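Long-range contacts in ribulose-bisphosphate carboxylase (Alicyclobacillus acidocaldarius subsp. acidocaldarius, PDB 4NAS), which belongs to the ribulose-bisphosphate carboxylase large-chain family, joining an N-terminal domain to a TIM-barrel catalytic-type domain, and binds calcium in this crystal: residues R142-I148 against V354-A360; I340-V345 against A377-I382; V345-Y349 against A384-G388. One frame throughout, in Å; residues are numbered along the deposited sequence.

Contact 1 (R142-I148 against V354-A360)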
ATOM      1  N   ARG B 142     -32.799  -1.787  12.090  1.00 34.64           N
ATOM      2  CA  ARG B 142     -32.973  -1.219  10.760  1.00 25.42           C
ATOM      3  C   ARG B 142     -31.594  -0.930  10.176  1.00 22.23           C
ATOM      4  O   ARG B 142     -30.628  -0.735  10.913  1.00 21.80           O
ATOM      5  CB  ARG B 142     -33.795   0.070  10.826  1.00 36.19           C
ATOM      6  CG  ARG B 142     -33.131   1.191  11.630  1.00 38.47           C
ATOM      7  CD  ARG B 142     -33.892   2.497  11.453  1.00 35.33           C
ATOM      8  NE  ARG B 142     -33.394   3.583  12.293  1.00 31.85           N
ATOM      9  CZ  ARG B 142     -32.381   4.378  11.963  1.00 32.09           C
ATOM     10  NH1 ARG B 142     -31.736   4.181  10.817  1.00 30.37           N
ATOM     11  NH2 ARG B 142     -32.003   5.357  12.782  1.00 28.27           N
ATOM     12  N   PRO B 143     -31.479  -0.961   8.847  1.00 24.46           N
ATOM     13  CA  PRO B 143     -30.267  -0.401   8.241  1.00 25.78           C
ATOM     14  C   PRO B 143     -30.053   1.046   8.682  1.00 26.79           C
ATOM     15  O   PRO B 143     -31.013   1.784   8.951  1.00 25.09           O
ATOM     16  CB  PRO B 143     -30.569  -0.448   6.740  1.00 19.65           C
ATOM     17  CG  PRO B 143     -31.464  -1.648   6.602  1.00 25.83           C
ATOM     18  CD  PRO B 143     -32.274  -1.742   7.889  1.00 26.10           C
ATOM     19  N   LEU B 144     -28.789   1.433   8.767  1.00 25.47           N
ATOM     20  CA  LEU B 144     -28.426   2.802   9.074  1.00 24.53           C
ATOM     21  C   LEU B 144     -28.412   3.598   7.782  1.00 24.62           C
ATOM     22  O   LEU B 144     -28.300   3.020   6.700  1.00 27.17           O
ATOM     23  CB  LEU B 144     -27.041   2.819   9.707  1.00 21.89           C
ATOM     24  CG  LEU B 144     -26.973   2.607  11.220  1.00 30.58           C
ATOM     25  CD1 LEU B 144     -27.326   1.191  11.648  1.00 37.36           C
ATOM     26  CD2 LEU B 144     -25.581   2.992  11.698  1.00 25.45           C
ATOM     27  N   VAL B 145     -28.517   4.918   7.875  1.00 23.30           N
ATOM     28  CA  VAL B 145     -28.520   5.745   6.668  1.00 21.83           C
ATOM     29  C   VAL B 145     -27.372   6.726   6.760  1.00 22.34           C
ATOM     30  O   VAL B 145     -27.239   7.436   7.762  1.00 22.50           O
ATOM     31  CB  VAL B 145     -29.855   6.538   6.487  1.00 23.62           C
ATOM     32  CG1 VAL B 145     -29.805   7.418   5.251  1.00 31.59           C
ATOM     33  CG2 VAL B 145     -31.058   5.588   6.414  1.00 24.02           C
HETATM   34  N   MSE B 146     -26.537   6.745   5.724  1.00 20.60           N
HETATM   35  CA  MSE B 146     -25.397   7.655   5.684  1.00 21.12           C
HETATM   36  C   MSE B 146     -25.420   8.557   4.445  1.00 28.39           C
HETATM   37  O   MSE B 146     -25.674   8.083   3.337  1.00 33.40           O
HETATM   38  CB  MSE B 146     -24.085   6.867   5.745  1.00 18.85           C
HETATM   39  CG  MSE B 146     -22.823   7.726   5.688  1.00 18.69           C
HETATM   40 SE   MSE B 146     -21.280   6.582   6.132  0.59 22.87          SE
HETATM   41  CE  MSE B 146     -21.345   5.451   4.567  1.00 19.57           C
ATOM     42  N   SER B 147     -25.184   9.855   4.652  1.00 23.22           N
ATOM     43  CA  SER B 147     -25.082  10.836   3.554  1.00 22.51           C
ATOM     44  C   SER B 147     -23.617  11.279   3.371  1.00 27.16           C
ATOM     45  O   SER B 147     -22.814  11.218   4.304  1.00 25.77           O
ATOM     46  CB  SER B 147     -26.022  12.040   3.795  1.00 25.11           C
ATOM     47  OG  SER B 147     -26.077  12.914   2.673  1.00 30.26           O
ATOM     48  N   ILE B 148     -23.245  11.660   2.151  1.00 22.61           N
ATOM     49  CA  ILE B 148     -21.891  12.133   1.888  1.00 21.43           C
ATOM     50  C   ILE B 148     -21.912  13.565   1.367  1.00 22.88           C
ATOM     51  O   ILE B 148     -22.669  13.867   0.450  1.00 28.37           O
ATOM     52  CB  ILE B 148     -21.190  11.254   0.825  1.00 27.44           C
ATOM     53  CG1 ILE B 148     -21.242   9.776   1.231  1.00 24.23           C
ATOM     54  CG2 ILE B 148     -19.773  11.745   0.587  1.00 29.37           C
ATOM     55  CD1 ILE B 148     -21.160   8.794   0.075  1.00 23.32           C
ATOM     56  N   VAL B 354     -30.664  -6.432   8.101  1.00 27.88           N
ATOM     57  CA  VAL B 354     -30.743  -5.113   8.725  1.00 25.13           C
ATOM     58  C   VAL B 354     -29.370  -4.515   9.077  1.00 31.59           C
ATOM     59  O   VAL B 354     -29.251  -3.290   9.183  1.00 22.68           O
ATOM     60  CB  VAL B 354     -31.646  -5.099   9.984  1.00 31.32           C
ATOM     61  CG1 VAL B 354     -33.094  -5.459   9.626  1.00 30.65           C
ATOM     62  CG2 VAL B 354     -31.116  -6.037  11.038  1.00 26.59           C
ATOM     63  N   ASP B 355     -28.355  -5.369   9.257  1.00 25.46           N
ATOM     64  CA  ASP B 355     -26.989  -4.920   9.602  1.00 26.82           C
ATOM     65  C   ASP B 355     -26.261  -4.373   8.381  1.00 26.40           C
ATOM     66  O   ASP B 355     -25.412  -5.028   7.769  1.00 24.66           O
ATOM     67  CB  ASP B 355     -26.175  -6.028  10.257  1.00 36.37           C
ATOM     68  CG  ASP B 355     -26.605  -6.298  11.694  1.00 41.69           C
ATOM     69  OD1 ASP B 355     -27.400  -5.509  12.256  1.00 25.71           O
ATOM     70  OD2 ASP B 355     -26.142  -7.303  12.257  1.00 41.70           O
ATOM     71  N   LEU B 356     -26.610  -3.149   8.037  1.00 24.89           N
ATOM     72  CA  LEU B 356     -26.257  -2.590   6.756  1.00 29.08           C
ATOM     73  C   LEU B 356     -26.202  -1.088   6.941  1.00 26.33           C
ATOM     74  O   LEU B 356     -26.972  -0.528   7.723  1.00 27.26           O
ATOM     75  CB  LEU B 356     -27.343  -2.959   5.743  1.00 33.77           C
ATOM     76  CG  LEU B 356     -27.346  -2.302   4.364  1.00 34.19           C
ATOM     77  CD1 LEU B 356     -26.143  -2.780   3.558  1.00 27.83           C
ATOM     78  CD2 LEU B 356     -28.657  -2.592   3.636  1.00 36.75           C
ATOM     79  N   VAL B 357     -25.275  -0.433   6.254  1.00 23.63           N
ATOM     80  CA  VAL B 357     -25.329   1.017   6.154  1.00 20.55           C
ATOM     81  C   VAL B 357     -25.757   1.368   4.737  1.00 29.17           C
ATOM     82  O   VAL B 357     -25.111   0.938   3.779  1.00 27.03           O
ATOM     83  CB  VAL B 357     -23.979   1.667   6.440  1.00 24.49           C
ATOM     84  CG1 VAL B 357     -24.086   3.190   6.283  1.00 20.49           C
ATOM     85  CG2 VAL B 357     -23.486   1.287   7.854  1.00 23.93           C
ATOM     86  N   LEU B 358     -26.858   2.116   4.604  1.00 23.75           N
ATOM     87  CA  LEU B 358     -27.261   2.639   3.310  1.00 22.25           C
ATOM     88  C   LEU B 358     -26.342   3.818   3.000  1.00 24.47           C
ATOM     89  O   LEU B 358     -26.465   4.901   3.569  1.00 20.23           O
ATOM     90  CB  LEU B 358     -28.760   3.019   3.267  1.00 20.12           C
ATOM     91  CG  LEU B 358     -29.720   1.835   3.447  1.00 20.66           C
ATOM     92  CD1 LEU B 358     -31.118   2.298   3.853  1.00 25.35           C
ATOM     93  CD2 LEU B 358     -29.774   0.957   2.196  1.00 19.47           C
ATOM     94  N   ASN B 359     -25.379   3.551   2.124  1.00 27.73           N
ATOM     95  CA  ASN B 359     -24.303   4.471   1.806  1.00 24.97           C
ATOM     96  C   ASN B 359     -24.741   5.323   0.624  1.00 24.09           C
ATOM     97  O   ASN B 359     -24.438   5.014  -0.525  1.00 25.61           O
ATOM     98  CB  ASN B 359     -23.054   3.641   1.462  1.00 21.78           C
ATOM     99  CG  ASN B 359     -21.803   4.474   1.303  1.00 27.05           C
ATOM    100  OD1 ASN B 359     -21.858   5.693   1.300  1.00 25.94           O
ATOM    101  ND2 ASN B 359     -20.659   3.804   1.143  1.00 20.50           N
ATOM    102  N   ALA B 360     -25.490   6.383   0.905  1.00 26.34           N
ATOM    103  CA  ALA B 360     -26.043   7.196  -0.164  1.00 36.63           C
ATOM    104  C   ALA B 360     -25.188   8.430  -0.478  1.00 36.68           C
ATOM    105  O   ALA B 360     -24.652   9.071   0.419  1.00 42.91           O
ATOM    106  CB  ALA B 360     -27.454   7.607   0.185  1.00 34.90           C
TER
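L144 and M146 alternate with L356, L358 and A360 in four backbone hydrogen bonds, the regular pattern of two neighbouring parallel strands, here inclined by 23°. The shortest runs from L358 N to L144 O, 2.7 Å. Side chains sort to two faces: L144, V357, M146 and N359 point one way, V145 and L358 the other.

The selenomethionine M146 illustrates how a flexible chain is fitted to such a face. Its CB lies 3.7 Å from V357 CG1. CG continues anti to the backbone N, and the chain stays extended as far as SE. A bend about the CG-SE bond (chi3 67°) then swings CE across to N359, where it lies 3.3 Å from OD1; CE also stays beside V357 CG1, so V357 touches both ends of the M146 chain. The same oxygen of N359 meets the end of I148, whose CD1 is 3.4 Å away, so two apolar tips border the amide, while its ND2 donates to A335 O. At the strand entrance the P143 ring rests on V354, with P143 CD 4.0 Å from V354 CB, and P143 CB touches L358 CD1.

In chain order these are the first and last strands of the TIM barrel, and their pairing closes it. L144 rests on V133 and L137 of helix 129-137, V145 on F379 of helix 371-386, and L358 on L348 of helix 345-352; V357 is hydrogen-bonded through its backbone to P334 of strand 333-337.

Contact 2 (I340-V345 against A377-I382)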
ATOM      1  N   ILE B 340     -26.914   3.162  -4.984  1.00 26.05           N
ATOM      2  CA  ILE B 340     -27.749   3.068  -3.795  1.00 30.15           C
ATOM      3  C   ILE B 340     -28.883   4.105  -3.852  1.00 31.54           C
ATOM      4  O   ILE B 340     -28.639   5.284  -3.646  1.00 34.35           O
ATOM      5  CB  ILE B 340     -26.910   3.321  -2.534  1.00 25.38           C
ATOM      6  CG1 ILE B 340     -25.657   2.432  -2.535  1.00 29.27           C
ATOM      7  CG2 ILE B 340     -27.751   3.143  -1.266  1.00 23.38           C
ATOM      8  CD1 ILE B 340     -25.934   0.909  -2.549  1.00 29.28           C
ATOM      9  N   TYR B 341     -30.107   3.648  -4.130  1.00 26.94           N
ATOM     10  CA  TYR B 341     -31.308   4.494  -4.130  1.00 29.93           C
ATOM     11  C   TYR B 341     -32.463   3.829  -3.385  1.00 32.62           C
ATOM     12  O   TYR B 341     -32.456   2.602  -3.212  1.00 29.76           O
ATOM     13  CB  TYR B 341     -31.729   4.762  -5.561  1.00 28.25           C
ATOM     14  CG  TYR B 341     -30.605   5.296  -6.394  1.00 27.71           C
ATOM     15  CD1 TYR B 341     -30.189   6.615  -6.257  1.00 25.64           C
ATOM     16  CD2 TYR B 341     -29.939   4.481  -7.299  1.00 22.93           C
ATOM     17  CE1 TYR B 341     -29.161   7.115  -7.022  1.00 33.60           C
ATOM     18  CE2 TYR B 341     -28.905   4.967  -8.058  1.00 28.30           C
ATOM     19  CZ  TYR B 341     -28.519   6.286  -7.924  1.00 32.84           C
ATOM     20  OH  TYR B 341     -27.480   6.785  -8.691  1.00 32.86           O
ATOM     21  N   PRO B 342     -33.465   4.629  -2.956  1.00 29.13           N
ATOM     22  CA  PRO B 342     -34.577   4.079  -2.165  1.00 27.58           C
ATOM     23  C   PRO B 342     -35.264   2.887  -2.821  1.00 28.20           C
ATOM     24  O   PRO B 342     -35.685   1.977  -2.112  1.00 31.82           O
ATOM     25  CB  PRO B 342     -35.537   5.269  -2.047  1.00 25.53           C
ATOM     26  CG  PRO B 342     -34.622   6.457  -2.011  1.00 23.68           C
ATOM     27  CD  PRO B 342     -33.555   6.100  -3.054  1.00 27.45           C
ATOM     28  N   GLY B 343     -35.322   2.865  -4.150  1.00 29.06           N
ATOM     29  CA  GLY B 343     -35.924   1.755  -4.865  1.00 27.48           C
ATOM     30  C   GLY B 343     -35.143   0.465  -4.685  1.00 38.76           C
ATOM     31  O   GLY B 343     -35.678  -0.630  -4.854  1.00 39.31           O
ATOM     32  N   LEU B 344     -33.872   0.593  -4.330  1.00 28.63           N
ATOM     33  CA  LEU B 344     -33.027  -0.582  -4.157  1.00 31.16           C
ATOM     34  C   LEU B 344     -33.095  -1.123  -2.735  1.00 31.26           C
ATOM     35  O   LEU B 344     -32.656  -2.243  -2.492  1.00 30.73           O
ATOM     36  CB  LEU B 344     -31.575  -0.290  -4.565  1.00 26.65           C
ATOM     37  CG  LEU B 344     -30.646  -1.497  -4.795  1.00 33.68           C
ATOM     38  CD1 LEU B 344     -31.050  -2.288  -6.053  1.00 34.77           C
ATOM     39  CD2 LEU B 344     -29.140  -1.121  -4.825  1.00 23.08           C
ATOM     40  N   VAL B 345     -33.647  -0.339  -1.807  1.00 23.84           N
ATOM     41  CA  VAL B 345     -33.716  -0.744  -0.397  1.00 23.42           C
ATOM     42  C   VAL B 345     -34.226  -2.168  -0.100  1.00 31.30           C
ATOM     43  O   VAL B 345     -33.609  -2.880   0.695  1.00 34.49           O
ATOM     44  CB  VAL B 345     -34.391   0.312   0.518  1.00 23.30           C
ATOM     45  CG1 VAL B 345     -34.745  -0.283   1.876  1.00 23.54           C
ATOM     46  CG2 VAL B 345     -33.471   1.512   0.704  1.00 22.04           C
ATOM     47  N   ALA B 377     -36.733   9.921   1.920  1.00 30.24           N
ATOM     48  CA  ALA B 377     -36.968   8.831   0.963  1.00 33.18           C
ATOM     49  C   ALA B 377     -36.468   7.470   1.429  1.00 28.27           C
ATOM     50  O   ALA B 377     -37.158   6.462   1.279  1.00 27.45           O
ATOM     51  CB  ALA B 377     -36.317   9.159  -0.366  1.00 28.84           C
ATOM     52  N   PHE B 378     -35.253   7.427   1.965  1.00 29.87           N
ATOM     53  CA  PHE B 378     -34.703   6.156   2.416  1.00 26.32           C
ATOM     54  C   PHE B 378     -35.481   5.658   3.624  1.00 25.32           C
ATOM     55  O   PHE B 378     -35.836   4.481   3.711  1.00 29.28           O
ATOM     56  CB  PHE B 378     -33.203   6.261   2.715  1.00 21.21           C
ATOM     57  CG  PHE B 378     -32.338   6.299   1.478  1.00 28.04           C
ATOM     58  CD1 PHE B 378     -31.995   5.122   0.816  1.00 27.24           C
ATOM     59  CD2 PHE B 378     -31.850   7.503   0.987  1.00 25.36           C
ATOM     60  CE1 PHE B 378     -31.203   5.148  -0.328  1.00 30.00           C
ATOM     61  CE2 PHE B 378     -31.062   7.538  -0.150  1.00 20.42           C
ATOM     62  CZ  PHE B 378     -30.735   6.358  -0.811  1.00 25.82           C
ATOM     63  N   PHE B 379     -35.762   6.554   4.553  1.00 23.62           N
ATOM     64  CA  PHE B 379     -36.589   6.194   5.689  1.00 24.66           C
ATOM     65  C   PHE B 379     -38.008   5.731   5.288  1.00 30.59           C
ATOM     66  O   PHE B 379     -38.566   4.823   5.914  1.00 32.95           O
ATOM     67  CB  PHE B 379     -36.576   7.319   6.739  1.00 31.89           C
ATOM     68  CG  PHE B 379     -35.288   7.383   7.527  1.00 34.57           C
ATOM     69  CD1 PHE B 379     -35.029   6.458   8.536  1.00 34.52           C
ATOM     70  CD2 PHE B 379     -34.327   8.342   7.250  1.00 34.37           C
ATOM     71  CE1 PHE B 379     -33.837   6.490   9.255  1.00 34.14           C
ATOM     72  CE2 PHE B 379     -33.123   8.380   7.974  1.00 29.28           C
ATOM     73  CZ  PHE B 379     -32.887   7.457   8.976  1.00 31.94           C
ATOM     74  N   ASP B 380     -38.563   6.306   4.220  1.00 27.82           N
ATOM     75  CA  ASP B 380     -39.867   5.867   3.697  1.00 30.34           C
ATOM     76  C   ASP B 380     -39.835   4.407   3.197  1.00 32.96           C
ATOM     77  O   ASP B 380     -40.756   3.612   3.448  1.00 31.85           O
ATOM     78  CB  ASP B 380     -40.343   6.795   2.563  1.00 31.05           C
ATOM     79  CG  ASP B 380     -40.734   8.189   3.055  1.00 30.58           C
ATOM     80  OD1 ASP B 380     -41.170   8.309   4.218  1.00 32.02           O
ATOM     81  OD2 ASP B 380     -40.616   9.165   2.266  1.00 31.86           O
ATOM     82  N   ALA B 381     -38.768   4.069   2.487  1.00 29.82           N
ATOM     83  CA  ALA B 381     -38.547   2.712   1.991  1.00 32.29           C
ATOM     84  C   ALA B 381     -38.275   1.729   3.123  1.00 27.58           C
ATOM     85  O   ALA B 381     -38.723   0.585   3.085  1.00 34.53           O
ATOM     86  CB  ALA B 381     -37.389   2.703   0.994  1.00 32.75           C
ATOM     87  N   ILE B 382     -37.515   2.171   4.119  1.00 31.60           N
ATOM     88  CA  ILE B 382     -37.308   1.371   5.321  1.00 25.75           C
ATOM     89  C   ILE B 382     -38.662   1.062   5.956  1.00 30.86           C
ATOM     90  O   ILE B 382     -38.958  -0.087   6.297  1.00 30.95           O
ATOM     91  CB  ILE B 382     -36.354   2.076   6.314  1.00 24.73           C
ATOM     92  CG1 ILE B 382     -34.908   1.958   5.804  1.00 27.72           C
ATOM     93  CG2 ILE B 382     -36.506   1.489   7.735  1.00 26.64           C
ATOM     94  CD1 ILE B 382     -33.847   2.590   6.710  1.00 33.68           C
TER
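The F378 ring lies beneath the pyrrolidine of P342, an aromatic-proline pairing held by CH-pi contact. P342 CG sits 3.9 Å from the ring centroid and only 4° off the normal, almost exactly over the middle of the face. With CG of F378 anti to its own carbonyl carbon (chi1 -76°) and the ring turned nearly crosswise (chi2 -82°), the side chain reaches away from helix 371-386 and lays this face under the proline. The ring's far end slides below P342 CD, which is 3.6 Å from F378 CZ.

Around the rim the partners change. I340 O lies in the ring plane, 3.7 Å from F378 CZ, and I340 CG2 approaches CE1 with the two side chains at about a right angle. V345 CG2, anti to the carbonyl carbon, reaches F378 CD1 at 3.9 Å and, with CB and CG1, also rests on the methyl of A381. Two alanines let the segments come close: A377 CB is 3.6 Å from P342 CG, and A381 CB sits equally near P342 O. No hydrogen bond crosses; the contact is made by apolar packing and the CH-pi interaction.

The 3-10 turn 342-344 leads into helix 345-352 and is thus wedged against helix 371-386. Helix 399-408 closes in on P342 through L401 and A404, Y341 stacks on W408, I340 touches L348, and F378 continues inward to A360 beside strand 357-359.

Contact 3 (V345-Y349 against A384-G388); sequences VPRLY and AVEHG
V385 presses one methyl onto the flat of Y349, a CH-pi contact between two helices near the protein surface. V385 CG1 stands 3.6 Å from the ring centroid, 2° off the normal, and is therefore almost equally distant from all the ring carbons. Placing that branch anti to the backbone N (chi1 173°) aims it at the ring centre and sets CG2 toward the CD1-CE1 side of the ring and the start of helix 345-352.

The purely aliphatic contacts belong to this second methyl. V385 CG2 lies 4.1 Å from P346 CG and 4.2 Å from V345 CG1. V385 thus meets V345, P346 and Y349, all on the first turn or so of helix 345-352.

Polar contact is indirect. One water, lying at the edge of the Y349 ring and in its plane, is 2.9 Å from Y349 OH. It donates a hydrogen bond to E386 OE2, at 3.2 Å, and so bridges phenol and carboxylate where direct contact is limited to the approach of E386 CG to the hydroxyl.

Just beyond, helix 371-386 ends in a Schellman motif with G388, at positive phi, as its C-prime residue, and H387 stacks on W383. The last turn of that helix lies against the start of helix 345-352. L391 of helix 391-394 touches P346 and A384, while on the inner side Y349 rests on I382, P143 and V354.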
ATOM      1  N   VAL B 345     -33.647  -0.339  -1.807  1.00 23.84           N
ATOM      2  CA  VAL B 345     -33.716  -0.744  -0.397  1.00 23.42           C
ATOM      3  C   VAL B 345     -34.226  -2.168  -0.100  1.00 31.30           C
ATOM      4  O   VAL B 345     -33.609  -2.880   0.695  1.00 34.49           O
ATOM      5  CB  VAL B 345     -34.391   0.312   0.518  1.00 23.30           C
ATOM      6  CG1 VAL B 345     -34.745  -0.283   1.876  1.00 23.54           C
ATOM      7  CG2 VAL B 345     -33.471   1.512   0.704  1.00 22.04           C
ATOM      8  N   PRO B 346     -35.333  -2.593  -0.732  1.00 32.80           N
ATOM      9  CA  PRO B 346     -35.783  -3.961  -0.456  1.00 34.13           C
ATOM     10  C   PRO B 346     -34.789  -5.026  -0.917  1.00 30.74           C
ATOM     11  O   PRO B 346     -34.640  -6.043  -0.254  1.00 27.76           O
ATOM     12  CB  PRO B 346     -37.078  -4.076  -1.273  1.00 36.73           C
ATOM     13  CG  PRO B 346     -37.554  -2.675  -1.429  1.00 38.37           C
ATOM     14  CD  PRO B 346     -36.296  -1.867  -1.582  1.00 37.14           C
ATOM     15  N   ARG B 347     -34.146  -4.806  -2.058  1.00 33.47           N
ATOM     16  CA  ARG B 347     -33.116  -5.722  -2.528  1.00 31.79           C
ATOM     17  C   ARG B 347     -31.968  -5.714  -1.547  1.00 33.52           C
ATOM     18  O   ARG B 347     -31.386  -6.765  -1.249  1.00 35.97           O
ATOM     19  CB  ARG B 347     -32.626  -5.343  -3.931  1.00 33.88           C
ATOM     20  CG  ARG B 347     -31.452  -6.181  -4.439  1.00 33.16           C
ATOM     21  CD  ARG B 347     -31.722  -7.699  -4.356  1.00 35.32           C
ATOM     22  NE  ARG B 347     -32.548  -8.176  -5.462  1.00 38.69           N
ATOM     23  CZ  ARG B 347     -32.064  -8.489  -6.661  1.00 41.99           C
ATOM     24  NH1 ARG B 347     -32.880  -8.905  -7.614  1.00 40.51           N
ATOM     25  NH2 ARG B 347     -30.757  -8.376  -6.904  1.00 42.39           N
ATOM     26  N   LEU B 348     -31.636  -4.533  -1.041  1.00 27.39           N
ATOM     27  CA  LEU B 348     -30.548  -4.434  -0.070  1.00 31.39           C
ATOM     28  C   LEU B 348     -30.860  -5.172   1.233  1.00 30.74           C
ATOM     29  O   LEU B 348     -29.968  -5.761   1.835  1.00 27.45           O
ATOM     30  CB  LEU B 348     -30.135  -2.977   0.164  1.00 28.44           C
ATOM     31  CG  LEU B 348     -29.399  -2.382  -1.046  1.00 28.03           C
ATOM     32  CD1 LEU B 348     -29.252  -0.860  -0.942  1.00 21.15           C
ATOM     33  CD2 LEU B 348     -28.021  -3.057  -1.239  1.00 21.38           C
ATOM     34  N   TYR B 349     -32.123  -5.160   1.654  1.00 32.22           N
ATOM     35  CA  TYR B 349     -32.528  -5.949   2.814  1.00 33.77           C
ATOM     36  C   TYR B 349     -32.285  -7.435   2.562  1.00 33.32           C
ATOM     37  O   TYR B 349     -31.865  -8.176   3.449  1.00 31.39           O
ATOM     38  CB  TYR B 349     -34.005  -5.741   3.111  1.00 30.44           C
ATOM     39  CG  TYR B 349     -34.330  -4.681   4.134  1.00 32.52           C
ATOM     40  CD1 TYR B 349     -34.479  -3.348   3.755  1.00 33.26           C
ATOM     41  CD2 TYR B 349     -34.557  -5.013   5.468  1.00 34.18           C
ATOM     42  CE1 TYR B 349     -34.813  -2.375   4.678  1.00 27.96           C
ATOM     43  CE2 TYR B 349     -34.891  -4.036   6.404  1.00 33.15           C
ATOM     44  CZ  TYR B 349     -35.018  -2.719   5.995  1.00 32.65           C
ATOM     45  OH  TYR B 349     -35.340  -1.730   6.897  1.00 36.50           O
ATOM     46  N   ALA B 384     -41.574   0.990   4.466  1.00 35.23           N
ATOM     47  CA  ALA B 384     -42.371   0.130   3.606  1.00 39.74           C
ATOM     48  C   ALA B 384     -41.975  -1.321   3.833  1.00 33.38           C
ATOM     49  O   ALA B 384     -42.834  -2.188   4.011  1.00 43.99           O
ATOM     50  CB  ALA B 384     -42.210   0.519   2.135  1.00 39.68           C
ATOM     51  N   VAL B 385     -40.673  -1.573   3.831  1.00 31.42           N
ATOM     52  CA  VAL B 385     -40.159  -2.928   4.047  1.00 39.95           C
ATOM     53  C   VAL B 385     -40.602  -3.509   5.384  1.00 42.37           C
ATOM     54  O   VAL B 385     -41.076  -4.646   5.451  1.00 44.99           O
ATOM     55  CB  VAL B 385     -38.631  -2.977   3.994  1.00 31.73           C
ATOM     56  CG1 VAL B 385     -38.135  -4.367   4.395  1.00 33.19           C
ATOM     57  CG2 VAL B 385     -38.137  -2.616   2.611  1.00 33.51           C
ATOM     58  N   GLU B 386     -40.440  -2.720   6.442  1.00 37.82           N
ATOM     59  CA  GLU B 386     -40.800  -3.147   7.787  1.00 41.17           C
ATOM     60  C   GLU B 386     -42.265  -3.529   7.885  1.00 44.55           C
ATOM     61  O   GLU B 386     -42.635  -4.379   8.691  1.00 49.54           O
ATOM     62  CB  GLU B 386     -40.503  -2.043   8.798  1.00 47.16           C
ATOM     63  CG  GLU B 386     -39.025  -1.847   9.118  1.00 48.20           C
ATOM     64  CD  GLU B 386     -38.813  -0.788  10.191  1.00 59.23           C
ATOM     65  OE1 GLU B 386     -39.823  -0.233  10.683  1.00 64.21           O
ATOM     66  OE2 GLU B 386     -37.645  -0.507  10.542  1.00 61.96           O
ATOM     67  N   HIS B 387     -43.101  -2.896   7.069  1.00 43.42           N
ATOM     68  CA  HIS B 387     -44.539  -3.152   7.131  1.00 47.08           C
ATOM     69  C   HIS B 387     -45.068  -3.995   5.966  1.00 48.97           C
ATOM     70  O   HIS B 387     -46.284  -4.136   5.789  1.00 52.13           O
ATOM     71  CB  HIS B 387     -45.314  -1.844   7.299  1.00 50.56           C
ATOM     72  CG  HIS B 387     -45.037  -1.152   8.600  1.00 49.00           C
ATOM     73  ND1 HIS B 387     -43.954  -0.320   8.784  1.00 50.61           N
ATOM     74  CD2 HIS B 387     -45.679  -1.203   9.790  1.00 47.93           C
ATOM     75  CE1 HIS B 387     -43.952   0.129  10.027  1.00 48.38           C
ATOM     76  NE2 HIS B 387     -44.991  -0.390  10.657  1.00 47.98           N
ATOM     77  N   GLY B 388     -44.149  -4.579   5.198  1.00 52.93           N
ATOM     78  CA  GLY B 388     -44.518  -5.477   4.117  1.00 58.49           C
ATOM     79  C   GLY B 388     -45.244  -4.776   2.986  1.00 62.31           C
ATOM     80  O   GLY B 388     -45.881  -5.414   2.150  1.00 70.04           O
TER
HETATM   81  O   HOH W   1     -35.836  -2.871   9.495  1.00 31.30           O

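In the fold
The three contacts show how a barrel seam is backed by its helices. Contact 1 joins two strands; contacts 2 and 3 pack helix 371-386 against helix 345-352 and its leading turn, sharing V345, with centres 8 Å apart. Contact 2 meets the strands where A360 CB lies 3.6 Å from F378 CE2, its centre 10 Å from that of contact 1. Contact 3, its centre 13 Å from that of contact 1, touches it through Y349 OH and P143 CD, 3.2 Å apart. The side chain of I148 in contact 1 is about 5 Å from a bound calcium ion and that of I340 in contact 2 about 12 Å from one.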